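Local coordinates for protein-disulfide isomerase (Novosphingobium aromaticivorans, PDB 3GMF), which probably acts as a thiol-disulfide isomerase of the thioredoxin family, rearranging disulfide bonds in protein substrates, at residues R18-C27 / I53-D64; M65-C73 / C143-A154. All coordinates share one frame; numbering follows the deposited sequence. Where two conformers were deposited one is given.

Interaction 1 (R18-C27 / I53-D64)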
loop_
_atom_site.group_PDB
_atom_site.type_symbol
_atom_site.label_atom_id
_atom_site.label_comp_id
_atom_site.label_asym_id
_atom_site.label_seq_id
_atom_site.Cartn_x
_atom_site.Cartn_y
_atom_site.Cartn_z
ATOM N N ARG A 18 15.801 -9.801 -1.428
ATOM C CA ARG A 18 14.369 -9.577 -1.500
ATOM C C ARG A 18 13.951 -8.679 -0.335
ATOM O O ARG A 18 14.017 -9.100 0.827
ATOM C CB ARG A 18 13.638 -10.914 -1.427
ATOM C CG ARG A 18 12.109 -10.829 -1.445
ATOM C CD ARG A 18 11.570 -10.374 -2.790
ATOM N NE ARG A 18 11.763 -11.382 -3.842
ATOM C CZ ARG A 18 10.898 -12.351 -4.146
ATOM N NH1 ARG A 18 9.752 -12.471 -3.487
ATOM N NH2 ARG A 18 11.175 -13.201 -5.132
ATOM N N LEU A 19 13.531 -7.457 -0.667
ATOM C CA LEU A 19 13.052 -6.495 0.328
ATOM C C LEU A 19 11.526 -6.586 0.345
ATOM O O LEU A 19 10.875 -6.320 -0.664
ATOM C CB LEU A 19 13.455 -5.066 -0.069
ATOM C CG LEU A 19 12.861 -3.939 0.792
ATOM C CD1 LEU A 19 13.320 -4.038 2.281
ATOM C CD2 LEU A 19 13.149 -2.564 0.205
ATOM N N VAL A 20 10.971 -6.936 1.499
ATOM C CA VAL A 20 9.515 -6.924 1.686
ATOM C C VAL A 20 9.141 -5.661 2.445
ATOM O O VAL A 20 9.744 -5.378 3.473
ATOM C CB VAL A 20 9.052 -8.121 2.502
ATOM C CG1 VAL A 20 7.557 -8.017 2.818
ATOM C CG2 VAL A 20 9.339 -9.409 1.721
ATOM N N GLU A 21 8.128 -4.944 1.957
ATOM C CA GLU A 21 7.667 -3.677 2.569
ATOM C C GLU A 21 6.225 -3.897 2.987
ATOM O O GLU A 21 5.424 -4.307 2.152
ATOM C CB GLU A 21 7.677 -2.534 1.542
ATOM C CG GLU A 21 9.035 -2.258 0.862
ATOM C CD GLU A 21 8.993 -1.036 -0.072
ATOM O OE1 GLU A 21 7.892 -0.595 -0.446
ATOM O OE2 GLU A 21 10.070 -0.511 -0.409
ATOM N N PHE A 22 5.915 -3.692 4.277
ATOM C CA PHE A 22 4.537 -3.736 4.766
ATOM C C PHE A 22 4.130 -2.294 4.879
ATOM O O PHE A 22 4.679 -1.551 5.709
ATOM C CB PHE A 22 4.456 -4.403 6.147
ATOM C CG PHE A 22 4.918 -5.837 6.163
ATOM C CD1 PHE A 22 4.030 -6.876 5.894
ATOM C CD2 PHE A 22 6.236 -6.149 6.479
ATOM C CE1 PHE A 22 4.460 -8.219 5.929
ATOM C CE2 PHE A 22 6.655 -7.480 6.532
ATOM C CZ PHE A 22 5.771 -8.510 6.232
ATOM N N VAL A 23 3.194 -1.871 4.035
ATOM C CA VAL A 23 2.865 -0.436 3.949
ATOM C C VAL A 23 1.349 -0.228 3.950
ATOM O O VAL A 23 0.583 -1.118 3.583
ATOM C CB VAL A 23 3.495 0.271 2.709
ATOM C CG1 VAL A 23 5.057 0.170 2.747
ATOM C CG2 VAL A 23 2.924 -0.306 1.401
ATOM N N SER A 24 0.945 0.987 4.322
ATOM C CA SER A 24 -0.466 1.318 4.476
ATOM C C SER A 24 -0.741 2.652 3.802
ATOM O O SER A 24 0.026 3.592 4.003
ATOM C CB SER A 24 -0.782 1.443 5.959
ATOM O OG SER A 24 -1.996 2.163 6.167
ATOM N N TYR A 25 -1.840 2.734 3.041
ATOM C CA TYR A 25 -2.172 3.985 2.286
ATOM C C TYR A 25 -2.539 5.177 3.154
ATOM O O TYR A 25 -2.495 6.318 2.686
ATOM C CB TYR A 25 -3.271 3.746 1.239
ATOM C CG TYR A 25 -2.840 2.784 0.157
ATOM C CD1 TYR A 25 -1.876 3.169 -0.789
ATOM C CD2 TYR A 25 -3.381 1.496 0.072
ATOM C CE1 TYR A 25 -1.454 2.299 -1.782
ATOM C CE2 TYR A 25 -2.953 0.587 -0.949
ATOM C CZ TYR A 25 -1.989 1.015 -1.862
ATOM O OH TYR A 25 -1.568 0.149 -2.845
ATOM N N THR A 26 -2.925 4.919 4.403
ATOM C CA THR A 26 -3.368 6.010 5.303
ATOM C C THR A 26 -2.283 6.453 6.280
ATOM O O THR A 26 -2.527 7.280 7.169
ATOM C CB THR A 26 -4.637 5.628 6.081
ATOM O OG1 THR A 26 -4.415 4.393 6.803
ATOM C CG2 THR A 26 -5.820 5.486 5.125
ATOM N N CYS A 27 -1.086 5.887 6.125
ATOM C CA CYS A 27 0.023 6.142 7.049
ATOM C C CYS A 27 0.934 7.244 6.500
ATOM O O CYS A 27 1.442 7.138 5.378
ATOM C CB CYS A 27 0.815 4.834 7.267
ATOM S SG CYS A 27 2.389 5.050 8.126
ATOM N N ILE A 53 11.692 -5.833 -4.921
ATOM C CA ILE A 53 10.861 -5.286 -3.836
ATOM C C ILE A 53 9.488 -5.912 -3.872
ATOM O O ILE A 53 8.790 -5.831 -4.882
ATOM C CB ILE A 53 10.689 -3.762 -3.919
ATOM C CG1 ILE A 53 12.056 -3.068 -3.965
ATOM C CG2 ILE A 53 9.885 -3.253 -2.708
ATOM C CD1 ILE A 53 11.996 -1.642 -4.404
ATOM N N GLU A 54 9.100 -6.513 -2.758
ATOM C CA GLU A 54 7.792 -7.100 -2.621
ATOM C C GLU A 54 6.947 -6.175 -1.751
ATOM O O GLU A 54 7.198 -6.042 -0.555
ATOM C CB GLU A 54 7.890 -8.463 -1.966
ATOM C CG GLU A 54 6.579 -9.190 -1.863
ATOM C CD GLU A 54 6.777 -10.594 -1.332
ATOM O OE1 GLU A 54 7.858 -11.184 -1.569
ATOM O OE2 GLU A 54 5.860 -11.106 -0.686
ATOM N N VAL A 55 5.970 -5.523 -2.358
ATOM C CA VAL A 55 5.107 -4.592 -1.632
ATOM C C VAL A 55 3.919 -5.364 -1.122
ATOM O O VAL A 55 3.225 -6.032 -1.887
ATOM C CB VAL A 55 4.675 -3.418 -2.534
ATOM C CG1 VAL A 55 3.600 -2.560 -1.858
ATOM C CG2 VAL A 55 5.894 -2.583 -2.883
ATOM N N ARG A 56 3.732 -5.311 0.187
ATOM C CA ARG A 56 2.548 -5.912 0.772
ATOM C C ARG A 56 1.636 -4.837 1.336
ATOM O O ARG A 56 2.066 -3.918 2.058
ATOM C CB ARG A 56 2.893 -6.955 1.824
ATOM C CG ARG A 56 3.702 -8.132 1.290
ATOM C CD ARG A 56 4.055 -9.036 2.437
ATOM N NE ARG A 56 4.949 -10.114 2.037
ATOM C CZ ARG A 56 5.268 -11.142 2.813
ATOM N NH1 ARG A 56 4.747 -11.255 4.031
ATOM N NH2 ARG A 56 6.100 -12.061 2.364
ATOM N N ASN A 57 0.364 -4.943 0.960
ATOM C CA ASN A 57 -0.649 -4.022 1.465
ATOM C C ASN A 57 -1.037 -4.443 2.870
ATOM O O ASN A 57 -1.769 -5.417 3.081
ATOM C CB ASN A 57 -1.871 -3.991 0.553
ATOM C CG ASN A 57 -1.536 -3.529 -0.843
ATOM O OD1 ASN A 57 -1.679 -4.276 -1.813
ATOM N ND2 ASN A 57 -1.092 -2.304 -0.957
ATOM N N PHE A 58 -0.524 -3.698 3.836
ATOM C CA PHE A 58 -0.844 -3.947 5.232
ATOM C C PHE A 58 -2.021 -3.025 5.541
ATOM O O PHE A 58 -1.834 -1.832 5.808
ATOM C CB PHE A 58 0.355 -3.604 6.103
ATOM C CG PHE A 58 0.172 -3.961 7.544
ATOM C CD1 PHE A 58 0.317 -5.272 7.967
ATOM C CD2 PHE A 58 -0.163 -2.974 8.479
ATOM C CE1 PHE A 58 0.136 -5.605 9.311
ATOM C CE2 PHE A 58 -0.336 -3.285 9.829
ATOM C CZ PHE A 58 -0.185 -4.597 10.244
ATOM N N VAL A 59 -3.232 -3.594 5.523
ATOM C CA VAL A 59 -4.438 -2.756 5.560
ATOM C C VAL A 59 -4.871 -2.491 6.998
ATOM O O VAL A 59 -5.207 -3.437 7.719
ATOM C CB VAL A 59 -5.578 -3.436 4.783
ATOM C CG1 VAL A 59 -6.859 -2.605 4.916
ATOM C CG2 VAL A 59 -5.196 -3.629 3.295
ATOM N N ARG A 60 -4.875 -1.222 7.411
ATOM C CA ARG A 60 -5.035 -0.867 8.837
ATOM C C ARG A 60 -6.436 -0.410 9.233
ATOM O O ARG A 60 -6.779 -0.408 10.437
ATOM C CB ARG A 60 -4.052 0.245 9.240
ATOM C CG ARG A 60 -2.549 -0.100 9.026
ATOM C CD ARG A 60 -1.668 1.005 9.563
ATOM N NE ARG A 60 -2.055 2.291 8.964
ATOM C CZ ARG A 60 -1.958 3.462 9.579
ATOM N NH1 ARG A 60 -1.478 3.517 10.816
ATOM N NH2 ARG A 60 -2.368 4.578 8.960
ATOM N N ASP A 61 -7.203 0.036 8.233
ATOM C CA ASP A 61 -8.497 0.734 8.458
ATOM C C ASP A 61 -9.309 0.694 7.140
ATOM O O ASP A 61 -8.781 0.322 6.091
ATOM C CB ASP A 61 -8.256 2.170 9.001
ATOM C CG ASP A 61 -7.519 3.058 8.004
ATOM O OD1 ASP A 61 -8.087 3.295 6.927
ATOM O OD2 ASP A 61 -6.380 3.494 8.305
ATOM N N PRO A 62 -10.622 1.008 7.200
ATOM C CA PRO A 62 -11.439 0.852 5.999
ATOM C C PRO A 62 -11.122 1.871 4.888
ATOM O O PRO A 62 -11.485 1.625 3.744
ATOM C CB PRO A 62 -12.883 1.034 6.513
ATOM C CG PRO A 62 -12.782 0.917 7.990
ATOM C CD PRO A 62 -11.426 1.424 8.363
ATOM N N ILE A 63 -10.503 3.002 5.237
ATOM C CA ILE A 63 -10.077 3.983 4.206
ATOM C C ILE A 63 -8.911 3.400 3.380
ATOM O O ILE A 63 -8.936 3.381 2.137
ATOM C CB ILE A 63 -9.691 5.315 4.838
ATOM C CG1 ILE A 63 -10.896 5.901 5.577
ATOM C CG2 ILE A 63 -9.289 6.363 3.752
ATOM C CD1 ILE A 63 -10.475 6.937 6.608
ATOM N N ASP A 64 -7.909 2.913 4.103
ATOM C CA ASP A 64 -6.815 2.076 3.560
ATOM C C ASP A 64 -7.359 0.937 2.684
ATOM O O ASP A 64 -6.918 0.755 1.542
ATOM C CB ASP A 64 -6.039 1.501 4.752
ATOM C CG ASP A 64 -4.627 1.044 4.396
ATOM O OD1 ASP A 64 -4.201 1.126 3.217
ATOM O OD2 ASP A 64 -3.934 0.594 5.339
HETATM O O HOH W 1 -2.481 -0.989 2.764
HETATM O O HOH W 2 -0.568 -0.172 0.972
#

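Interaction 2 (M65-C73 / C143-A154)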
loop_
_atom_site.group_PDB
_atom_site.type_symbol
_atom_site.label_atom_id
_atom_site.label_comp_id
_atom_site.label_asym_id
_atom_site.label_seq_id
_atom_site.Cartn_x
_atom_site.Cartn_y
_atom_site.Cartn_z
ATOM N N MET A 65 -8.332 0.194 3.224
ATOM C CA MET A 65 -8.967 -0.917 2.488
ATOM C C MET A 65 -9.534 -0.432 1.153
ATOM O O MET A 65 -9.383 -1.104 0.139
ATOM C CB MET A 65 -10.079 -1.592 3.311
ATOM C CG MET A 65 -10.671 -2.826 2.581
ATOM S SD MET A 65 -9.517 -4.209 2.163
ATOM C CE MET A 65 -9.620 -5.058 3.745
ATOM N N THR A 66 -10.214 0.720 1.179
ATOM C CA THR A 66 -10.836 1.273 -0.038
ATOM C C THR A 66 -9.771 1.574 -1.098
ATOM O O THR A 66 -9.924 1.207 -2.261
ATOM C CB THR A 66 -11.665 2.534 0.296
ATOM O OG1 THR A 66 -12.647 2.219 1.291
ATOM C CG2 THR A 66 -12.377 3.098 -0.973
ATOM N N VAL A 67 -8.684 2.228 -0.687
ATOM C CA VAL A 67 -7.563 2.473 -1.612
ATOM C C VAL A 67 -6.934 1.165 -2.134
ATOM O O VAL A 67 -6.657 1.026 -3.335
ATOM C CB VAL A 67 -6.505 3.352 -0.963
ATOM C CG1 VAL A 67 -5.373 3.566 -1.937
ATOM C CG2 VAL A 67 -7.130 4.686 -0.580
ATOM N N ALA A 68 -6.750 0.198 -1.235
ATOM C CA ALA A 68 -6.155 -1.086 -1.601
ATOM C C ALA A 68 -7.047 -1.890 -2.551
ATOM O O ALA A 68 -6.543 -2.603 -3.410
ATOM C CB ALA A 68 -5.789 -1.904 -0.353
ATOM N N LEU A 69 -8.365 -1.746 -2.434
ATOM C CA LEU A 69 -9.238 -2.372 -3.437
ATOM C C LEU A 69 -8.943 -1.814 -4.817
ATOM O O LEU A 69 -8.807 -2.588 -5.770
ATOM C CB LEU A 69 -10.721 -2.224 -3.085
ATOM C CG LEU A 69 -11.159 -3.094 -1.904
ATOM C CD1 LEU A 69 -12.456 -2.502 -1.316
ATOM C CD2 LEU A 69 -11.269 -4.596 -2.282
ATOM N N ILE A 70 -8.774 -0.500 -4.911
ATOM C CA ILE A 70 -8.508 0.170 -6.185
ATOM C C ILE A 70 -7.173 -0.298 -6.762
ATOM O O ILE A 70 -7.135 -0.812 -7.885
ATOM C CB ILE A 70 -8.558 1.705 -6.076
ATOM C CG1 ILE A 70 -9.914 2.181 -5.509
ATOM C CG2 ILE A 70 -8.280 2.361 -7.433
ATOM C CD1 ILE A 70 -9.937 3.665 -5.112
ATOM N N THR A 71 -6.092 -0.171 -5.986
ATOM C CA THR A 71 -4.754 -0.541 -6.502
ATOM C C THR A 71 -4.632 -2.044 -6.837
ATOM O O THR A 71 -3.900 -2.426 -7.763
ATOM C CB THR A 71 -3.612 -0.075 -5.555
ATOM O OG1 THR A 71 -3.674 -0.826 -4.334
ATOM C CG2 THR A 71 -3.741 1.420 -5.243
ATOM N N ASN A 72 -5.387 -2.889 -6.136
ATOM C CA ASN A 72 -5.356 -4.328 -6.408
ATOM C C ASN A 72 -6.301 -4.812 -7.512
ATOM O O ASN A 72 -6.227 -5.990 -7.883
ATOM C CB ASN A 72 -5.558 -5.149 -5.131
ATOM C CG ASN A 72 -4.330 -5.128 -4.229
ATOM O OD1 ASN A 72 -3.502 -6.043 -4.273
ATOM N ND2 ASN A 72 -4.206 -4.076 -3.414
ATOM N N CYS A 73 -7.111 -3.917 -8.046
ATOM C CA CYS A 73 -8.096 -4.328 -9.087
ATOM C C CYS A 73 -7.530 -4.085 -10.462
ATOM O O CYS A 73 -8.038 -4.657 -11.385
ATOM C CB CYS A 73 -9.486 -3.677 -8.914
ATOM S SG CYS A 73 -9.703 -1.956 -9.491
ATOM N N CYS A 143 -14.846 -2.422 -8.754
ATOM C CA CYS A 143 -13.669 -2.546 -7.891
ATOM C C CYS A 143 -14.078 -2.404 -6.408
ATOM O O CYS A 143 -13.693 -3.218 -5.569
ATOM C CB CYS A 143 -12.542 -1.544 -8.252
ATOM S SG CYS A 143 -11.707 -1.782 -9.864
ATOM N N LEU A 144 -14.829 -1.349 -6.103
ATOM C CA LEU A 144 -15.247 -1.094 -4.714
ATOM C C LEU A 144 -16.229 -2.100 -4.125
ATOM O O LEU A 144 -16.410 -2.137 -2.901
ATOM C CB LEU A 144 -15.860 0.297 -4.566
ATOM C CG LEU A 144 -14.999 1.507 -4.917
ATOM C CD1 LEU A 144 -15.839 2.737 -4.703
ATOM C CD2 LEU A 144 -13.695 1.554 -4.108
ATOM N N SER A 145 -16.891 -2.878 -4.979
ATOM C CA SER A 145 -17.844 -3.890 -4.517
ATOM C C SER A 145 -17.205 -5.275 -4.374
ATOM O O SER A 145 -17.856 -6.218 -3.926
ATOM C CB SER A 145 -19.078 -3.952 -5.435
ATOM O OG SER A 145 -18.722 -4.222 -6.778
ATOM N N ASN A 146 -15.927 -5.389 -4.750
ATOM C CA ASN A 146 -15.200 -6.671 -4.692
ATOM C C ASN A 146 -14.844 -7.056 -3.241
ATOM O O ASN A 146 -13.686 -6.973 -2.801
ATOM C CB ASN A 146 -13.972 -6.642 -5.620
ATOM C CG ASN A 146 -13.397 -8.031 -5.904
ATOM O OD1 ASN A 146 -13.770 -9.016 -5.271
ATOM N ND2 ASN A 146 -12.456 -8.102 -6.829
ATOM N N GLU A 147 -15.864 -7.500 -2.517
ATOM C CA GLU A 147 -15.745 -7.937 -1.131
ATOM C C GLU A 147 -14.888 -9.189 -0.978
ATOM O O GLU A 147 -14.230 -9.358 0.058
ATOM C CB GLU A 147 -17.133 -8.203 -0.553
ATOM C CG GLU A 147 -17.177 -8.354 0.953
ATOM C CD GLU A 147 -18.566 -8.677 1.438
ATOM O OE1 GLU A 147 -19.301 -9.372 0.700
ATOM O OE2 GLU A 147 -18.923 -8.233 2.547
ATOM N N ALA A 148 -14.900 -10.044 -1.999
ATOM C CA ALA A 148 -14.050 -11.248 -2.025
ATOM C C ALA A 148 -12.589 -10.846 -1.930
ATOM O O ALA A 148 -11.837 -11.415 -1.144
ATOM C CB ALA A 148 -14.291 -12.071 -3.293
ATOM N N LEU A 149 -12.206 -9.849 -2.729
ATOM C CA LEU A 149 -10.856 -9.295 -2.683
ATOM C C LEU A 149 -10.548 -8.627 -1.341
ATOM O O LEU A 149 -9.453 -8.814 -0.818
ATOM C CB LEU A 149 -10.596 -8.332 -3.847
ATOM C CG LEU A 149 -9.175 -7.749 -3.937
ATOM C CD1 LEU A 149 -8.109 -8.840 -4.095
ATOM C CD2 LEU A 149 -9.086 -6.710 -5.057
ATOM N N ALA A 150 -11.500 -7.870 -0.788
ATOM C CA ALA A 150 -11.329 -7.251 0.525
ATOM C C ALA A 150 -11.006 -8.316 1.571
ATOM O O ALA A 150 -10.132 -8.128 2.406
ATOM C CB ALA A 150 -12.576 -6.523 0.932
ATOM N N LYS A 151 -11.706 -9.438 1.511
ATOM C CA LYS A 151 -11.451 -10.525 2.467
ATOM C C LYS A 151 -10.047 -11.115 2.329
ATOM O O LYS A 151 -9.429 -11.482 3.334
ATOM C CB LYS A 151 -12.501 -11.618 2.306
ATOM C CG LYS A 151 -13.869 -11.206 2.821
ATOM C CD LYS A 151 -14.878 -12.258 2.350
ATOM C CE LYS A 151 -16.261 -12.009 2.894
ATOM N NZ LYS A 151 -17.201 -12.965 2.240
ATOM N N LYS A 152 -9.567 -11.198 1.091
ATOM C CA LYS A 152 -8.220 -11.718 0.804
ATOM C C LYS A 152 -7.143 -10.743 1.286
ATOM O O LYS A 152 -6.116 -11.154 1.843
ATOM C CB LYS A 152 -8.053 -12.013 -0.685
ATOM C CG LYS A 152 -8.933 -13.153 -1.191
ATOM C CD LYS A 152 -8.431 -14.529 -0.752
ATOM C CE LYS A 152 -7.430 -15.096 -1.744
ATOM N NZ LYS A 152 -6.966 -16.448 -1.343
ATOM N N LEU A 153 -7.396 -9.454 1.089
ATOM C CA LEU A 153 -6.474 -8.440 1.592
ATOM C C LEU A 153 -6.476 -8.429 3.121
ATOM O O LEU A 153 -5.421 -8.258 3.727
ATOM C CB LEU A 153 -6.818 -7.058 1.054
ATOM C CG LEU A 153 -6.673 -6.871 -0.459
ATOM C CD1 LEU A 153 -7.316 -5.504 -0.799
ATOM C CD2 LEU A 153 -5.232 -6.951 -0.941
ATOM N N ALA A 154 -7.646 -8.614 3.734
ATOM C CA ALA A 154 -7.735 -8.773 5.192
ATOM C C ALA A 154 -6.930 -10.001 5.679
ATOM O O ALA A 154 -6.194 -9.934 6.665
ATOM C CB ALA A 154 -9.191 -8.880 5.630
#

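Interaction 1 (R18-C27 / I53-D64)
E54 sits between L19 and E21, and R56 between E21 and V23, in a parallel ladder: E54 N meets L19 O at 2.8 Å, E54 O takes E21 N, R56 N meets E21 O, and R56 O takes V23 N. F58 N to V23 O extends this ladder beyond the strand. On the face bearing V20 and F22, R18, E54 and R56 form a salt-bridge network. R18 NH1 approaches E54 OE1 at 3.0 Å within its own guanidinium plane, the carboxylate turned 60° away from it. In the second salt bridge, in the conformer given, R56 NE and NH2 grip E54 OE2 side-on from one face, and H7 also bonds to it. V20 CG1 lies over the R56 guanidinium, 3.4 Å from NE, and against one face of the F22 ring. On the other face the I53 methyl CG2 rests 3.6 Å from E21 CD, and V23 CG2 meets V55 CG1.

Helix 28-46 links the two parallel strands as the crossover of a beta-alpha-beta unit of the thioredoxin fold, packing on the side of E21, V23 and I53; C27 precedes that helix and, with C30, is consistent with a CxxC motif. Hydroxyls and charges join the loops past the strand ends. S24 OG donates to D64 OD2 at 2.6 Å from above the carboxylate plane and accepts from R60 NE; R60 N reaches OD2 from the opposite face. With CG anti to the backbone N (chi1 -159°), D64 also brings OD1 within 2.9 Å of Y25 N. Replacing D64 by a leucine would probably leave S24 OG, Y25 N and R60 N without the carboxylate that accepts from all three and free the turn to shift. T26 OG1 donates to the syn side of D61 OD2 at 2.6 Å and accepts from R60 NH2, while D61 OD1 caps D64 N. C27 CB lies over one face of the R60 guanidinium, toward its rim.

Interaction 2 (M65-C73 / C143-A154)
C73 and C143 are joined covalently, SG to SG 2.0 Å, with a disulfide torsion of 79°. On C73, SG is placed between the backbone N and the carbonyl carbon (chi1 80°), whereas on C143 it lies anti to the carbonyl carbon. The bridge fastens segment 65-73 of helix 62-73 to helix 137-144.

The rest of the contact is apolar, with knobs-into-holes packing in both directions. L69 enters a hole formed by L144, L149, A150 and L153, its CD2 branch coming 3.4 Å from N146 O and 4.0 Å from A150 CB. Conversely, L153 fits among M65, A68, L69 and N72: CD1 approaches A68 CB at 3.9 Å, while CD2 lies against the N72 amide. M65, bent at chi2 and chi3, brings SD across to L153 CD1 and curls CE to 3.4 Å from A150 O. L144 CD2 extends the packing to T66 CG2 at 3.7 Å and to I70 CG1.

No hydrogen bond crosses between the two segments. N72 ND2 folds back to A68 O, which N72 N meets from the other face; N146 OD1 caps L149 N at the start of its helix.

The axes of segments 65-73 and 147-154 cross at 107°, 10.1 Å apart. Around them, F113 of helix 113-123 touches L69 and A150, helix 126-131 packs on T66, I70 and L144, helix 76-88 borders I70, and N57, ending strand 51-57, accepts from N72 ND2.

From the N terminus, strand 17-23 leads through helix 28-46 into strand 51-57, where interaction 1 closes a loop with 25 residues between its segments, mostly helix. Helix 62-73 starts inside interaction 1 and carries straight on into interaction 2, whose closure by 143-154 spans 69 residues, largely helices. The two contacts thus follow in series, neither nesting nor crossing, with their centres about 13 Å apart. They touch through a probable hydrogen bond between Y25 OH and T71 OG1 and through packing of Y25 on V67. One shared helix therefore ties the central sheet of the thioredoxin fold to the helical region running from 76 to 164.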